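Long-range contacts in trichothecene 15-O-acetyltransferase TRI3 (Fusarium sporotrichioides, PDB 3FOT), which transfers an acetyl group from acetyl-coenzyme A to the 15-hydroxyl of trichothecene intermediates such as 15-deacetylcalonectrin during mycotoxin biosynthesis: residues A[59-65]-A[172-176]; A[297-301]-A[387-391]. All blocks are in the same frame, centred on the assembly; numbering follows the deposited sequence.

Contact 1. Residues A[59-65]-A[172-176]; sequences LRNIAPA and IPQDA
N61, the last residue of strand 53-61, meets D175 and A176 in the geometry of a G1 beta bulge joined to a type II turn, P173 to A176, that leads into the neighbouring antiparallel strand 177-184. D175, with positive phi (66°), is the bulge residue: its N gives a hydrogen bond to N61 O at 2.8 Å, while N61 N returns one to A176 O, also at 2.8 Å and almost straight. Two successive residues of the turn thus serve a single strand residue.

The tight part of the contact is built on the buried N61 side chain. With CG anti to the backbone N (chi1 178°), its amide reaches the carbonyls at the start of the turn and divides its duties. ND2 makes weak hydrogen bonds to I172 O (3.0 Å) and P173 O (3.2 Å), whereas OD1 turns back to accept from A63 N at 3.0 Å, forming an Asx turn as the chain leaves the strand. These bonds limit rotation of the amide and tie the bend after strand 53-61 to the start of the turn.

The solvent side is looser. The CB of D175 leads away from strand 53-61, and the exposed Q174 has to fold its chain back at chi2 (-62°) before its amide, steeply inclined to that of N61, can lie against the loop; NE2 gives a weak bond to A63 O and a firmer one to a water at 2.8 Å. R60, by contrast, is firmly tied: bent at chi3, it forms a salt bridge through NE with E463 of strand 457-469, the neighbour across the sheet. That leaves NH1 to complete the grip on the bulge, donating to D175 O at 2.7 Å, with the oxygen at the guanidinium edge, near its plane.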
# COMPACT_ATOMS: atom_id res chain seq x y z
N LEU A 59 7.02 14.09 -11.30
CA LEU A 59 6.48 14.37 -12.62
C LEU A 59 7.42 15.35 -13.31
O LEU A 59 8.17 16.09 -12.66
CB LEU A 59 5.08 14.97 -12.52
CG LEU A 59 4.00 14.33 -11.63
CD1 LEU A 59 2.72 15.15 -11.74
CD2 LEU A 59 3.73 12.90 -11.99
N ARG A 60 7.39 15.34 -14.63
CA ARG A 60 8.16 16.32 -15.40
C ARG A 60 7.22 17.09 -16.32
O ARG A 60 6.35 16.50 -16.96
CB ARG A 60 9.24 15.62 -16.22
CG ARG A 60 10.15 16.58 -16.95
CD ARG A 60 11.42 15.93 -17.52
NE ARG A 60 12.14 15.09 -16.55
CZ ARG A 60 13.03 15.51 -15.65
NH1 ARG A 60 13.35 16.79 -15.54
NH2 ARG A 60 13.61 14.63 -14.84
N ASN A 61 7.40 18.40 -16.39
CA ASN A 61 6.65 19.23 -17.29
C ASN A 61 7.08 18.96 -18.74
O ASN A 61 8.18 19.37 -19.15
CB ASN A 61 6.82 20.71 -16.95
CG ASN A 61 6.07 21.62 -17.93
OD1 ASN A 61 5.32 21.13 -18.78
ND2 ASN A 61 6.23 22.93 -17.78
N ILE A 62 6.25 18.25 -19.49
CA ILE A 62 6.56 17.97 -20.90
C ILE A 62 5.54 18.62 -21.82
O ILE A 62 5.42 18.27 -23.00
CB ILE A 62 6.69 16.46 -21.21
CG1 ILE A 62 5.41 15.69 -20.82
CG2 ILE A 62 7.93 15.90 -20.52
CD1 ILE A 62 5.27 14.35 -21.57
N ALA A 63 4.80 19.57 -21.27
CA ALA A 63 3.71 20.19 -21.97
C ALA A 63 4.16 21.03 -23.18
O ALA A 63 5.34 21.44 -23.24
CB ALA A 63 2.91 21.05 -21.00
N PRO A 64 3.22 21.29 -24.11
CA PRO A 64 3.50 22.24 -25.19
C PRO A 64 3.93 23.55 -24.54
O PRO A 64 3.45 23.88 -23.45
CB PRO A 64 2.14 22.43 -25.87
CG PRO A 64 1.29 21.26 -25.48
CD PRO A 64 1.85 20.76 -24.15
N ALA A 65 4.81 24.29 -25.19
CA ALA A 65 5.32 25.55 -24.60
C ALA A 65 4.21 26.53 -24.23
O ALA A 65 4.32 27.29 -23.25
CB ALA A 65 6.30 26.20 -25.57
N ILE A 172 6.11 27.07 -14.30
CA ILE A 172 6.95 25.91 -14.11
C ILE A 172 7.68 25.68 -15.44
O ILE A 172 7.03 25.49 -16.46
CB ILE A 172 6.14 24.69 -13.65
CG1 ILE A 172 5.61 24.93 -12.21
CG2 ILE A 172 7.01 23.42 -13.69
CD1 ILE A 172 4.38 24.13 -11.91
N PRO A 173 9.01 25.79 -15.44
CA PRO A 173 9.74 25.72 -16.70
C PRO A 173 9.52 24.40 -17.45
O PRO A 173 9.22 23.37 -16.83
CB PRO A 173 11.20 25.84 -16.25
CG PRO A 173 11.14 26.62 -14.97
CD PRO A 173 9.90 26.06 -14.30
N GLN A 174 9.69 24.44 -18.77
CA GLN A 174 9.73 23.23 -19.58
C GLN A 174 10.76 22.29 -18.98
O GLN A 174 11.85 22.75 -18.61
CB GLN A 174 10.15 23.57 -21.02
CG GLN A 174 8.98 23.92 -21.91
CD GLN A 174 8.02 22.75 -22.03
OE1 GLN A 174 8.44 21.62 -22.29
NE2 GLN A 174 6.75 23.01 -21.80
N ASP A 175 10.39 21.02 -18.85
CA ASP A 175 11.23 19.94 -18.28
C ASP A 175 11.59 20.04 -16.81
O ASP A 175 12.37 19.23 -16.32
CB ASP A 175 12.45 19.67 -19.16
CG ASP A 175 12.04 19.33 -20.56
OD1 ASP A 175 11.23 18.37 -20.73
OD2 ASP A 175 12.45 20.05 -21.49
N ALA A 176 11.00 21.00 -16.11
CA ALA A 176 11.13 21.07 -14.66
C ALA A 176 10.28 19.96 -14.03
O ALA A 176 9.31 19.49 -14.61
CB ALA A 176 10.67 22.41 -14.16
O HOH W 1 4.97 24.72 -20.42

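Contact 2. Residues A[297-301]-A[387-391]; sequences KTRLG and ESACR
A surface contact of mixed character, apolar at its centre and water-bridged at one side, joins L300 and R299 at the C-terminal end of helix 286-299 to E387, C390 and R391 of helix 379-401. L300 is the apolar wedge, its two methyls going to different partners. CD1 lies 3.7 Å from C390 CB and also touches SG. CD2 sits over one face of the R391 guanidinium, offset toward its rim and 3.6 Å from NH2, and packs against E387 CG as well. The chain of R391, extended from CG to NE, carries its flat end across the leucine.

Beside this patch R299 and E387 cross at about a right angle. In the E387 conformer described, one of two modelled, OE1 rests alongside the arginine's aliphatic chain, 3.4 Å from R299 CD, rather than against the charged end. Water bridges the two groups instead: one molecule accepts from R299 NH1 and donates to E387 OE1, both at 2.8 Å, while another donates to R299 O and E387 OE2.

The guanidinium is engaged chiefly by the C-terminal tail, giving hydrogen bonds to F517 O and R518 O and a cation-pi interaction to the F517 ring. On the buried side C390 continues the packing onto L309 and A312 of helix 306-321, so C390 packs against both that helix and the end of helix 286-299.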
# COMPACT_ATOMS: atom_id res chain seq x y z
N LYS A 297 11.20 -16.49 -15.90
CA LYS A 297 10.41 -17.20 -16.90
C LYS A 297 11.15 -18.43 -17.42
O LYS A 297 10.55 -19.51 -17.56
CB LYS A 297 10.05 -16.26 -18.04
CG LYS A 297 9.24 -16.92 -19.15
CD LYS A 297 8.66 -15.86 -20.12
CE LYS A 297 9.71 -15.39 -21.12
N THR A 298 12.44 -18.26 -17.69
CA THR A 298 13.27 -19.30 -18.30
C THR A 298 13.60 -20.38 -17.29
O THR A 298 13.45 -21.57 -17.57
CB THR A 298 14.56 -18.68 -18.86
OG1 THR A 298 14.23 -17.79 -19.95
CG2 THR A 298 15.56 -19.75 -19.33
N ARG A 299 14.04 -19.98 -16.10
CA ARG A 299 14.52 -20.95 -15.12
C ARG A 299 13.35 -21.66 -14.47
O ARG A 299 13.44 -22.86 -14.18
CB ARG A 299 15.42 -20.33 -14.05
CG ARG A 299 16.72 -19.72 -14.55
CD ARG A 299 17.59 -19.35 -13.34
NE ARG A 299 18.80 -18.60 -13.66
CZ ARG A 299 19.89 -19.11 -14.23
NH1 ARG A 299 19.94 -20.40 -14.58
NH2 ARG A 299 20.93 -18.32 -14.46
N LEU A 300 12.25 -20.94 -14.28
CA LEU A 300 11.18 -21.42 -13.41
C LEU A 300 9.86 -21.61 -14.13
O LEU A 300 9.10 -22.53 -13.82
CB LEU A 300 11.01 -20.51 -12.20
CG LEU A 300 12.15 -20.49 -11.19
CD1 LEU A 300 11.94 -19.39 -10.17
CD2 LEU A 300 12.27 -21.84 -10.48
N GLY A 301 9.57 -20.72 -15.08
CA GLY A 301 8.43 -20.90 -15.96
C GLY A 301 7.15 -20.23 -15.51
O GLY A 301 7.16 -19.38 -14.61
N GLU A 387 16.15 -21.06 -6.73
CA GLU A 387 15.11 -21.87 -7.37
C GLU A 387 14.36 -22.72 -6.34
O GLU A 387 13.12 -22.78 -6.36
CB GLU A 387 15.70 -22.76 -8.47
CG GLU A 387 16.10 -21.99 -9.72
CD GLU A 387 16.42 -22.87 -10.91
OE1 GLU A 387 17.10 -22.38 -11.83
OE2 GLU A 387 15.97 -24.02 -10.94
N SER A 388 15.09 -23.35 -5.43
CA SER A 388 14.48 -24.19 -4.37
C SER A 388 13.52 -23.36 -3.53
O SER A 388 12.37 -23.75 -3.28
CB SER A 388 15.60 -24.74 -3.47
OG SER A 388 15.08 -25.55 -2.42
N ALA A 389 14.02 -22.21 -3.08
CA ALA A 389 13.22 -21.32 -2.26
C ALA A 389 11.97 -20.84 -3.01
O ALA A 389 10.87 -20.89 -2.46
CB ALA A 389 14.03 -20.16 -1.79
N CYS A 390 12.12 -20.43 -4.28
CA CYS A 390 10.96 -20.03 -5.10
C CYS A 390 9.91 -21.13 -5.21
O CYS A 390 8.72 -20.85 -5.14
CB CYS A 390 11.36 -19.64 -6.52
SG CYS A 390 12.25 -18.07 -6.63
N ARG A 391 10.34 -22.38 -5.39
CA ARG A 391 9.38 -23.49 -5.50
C ARG A 391 8.64 -23.73 -4.18
O ARG A 391 7.43 -23.98 -4.20
CB ARG A 391 10.08 -24.77 -5.98
CG ARG A 391 10.72 -24.63 -7.36
CD ARG A 391 11.15 -25.98 -7.98
NE ARG A 391 11.86 -25.79 -9.26
CZ ARG A 391 11.26 -25.48 -10.41
NH1 ARG A 391 9.94 -25.34 -10.47
NH2 ARG A 391 11.99 -25.32 -11.51
O HOH W 2 18.44 -22.79 -14.24
O HOH W 3 15.59 -24.31 -13.46

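Overall arrangement
The two contacts share no element and lie about 30 Å apart at their nearest atoms, their centres 43 Å from each other. Both are peripheral, but contact 1 has a buried asparagine at its middle, whereas contact 2 lies at the surface with C390 as its one buried member. Their chemistry follows the elements they join. At the ends of two adjacent inner strands of a mixed sheet, contact 1 is knit by direct hydrogen bonds, all accepted by backbone carbonyls. Between helices, whose main-chain groups mostly bond internally, contact 2 relies on leucine packing and bridging waters. In each, an arginine is shared with a further element: strand 457-469 or the C-terminal tail.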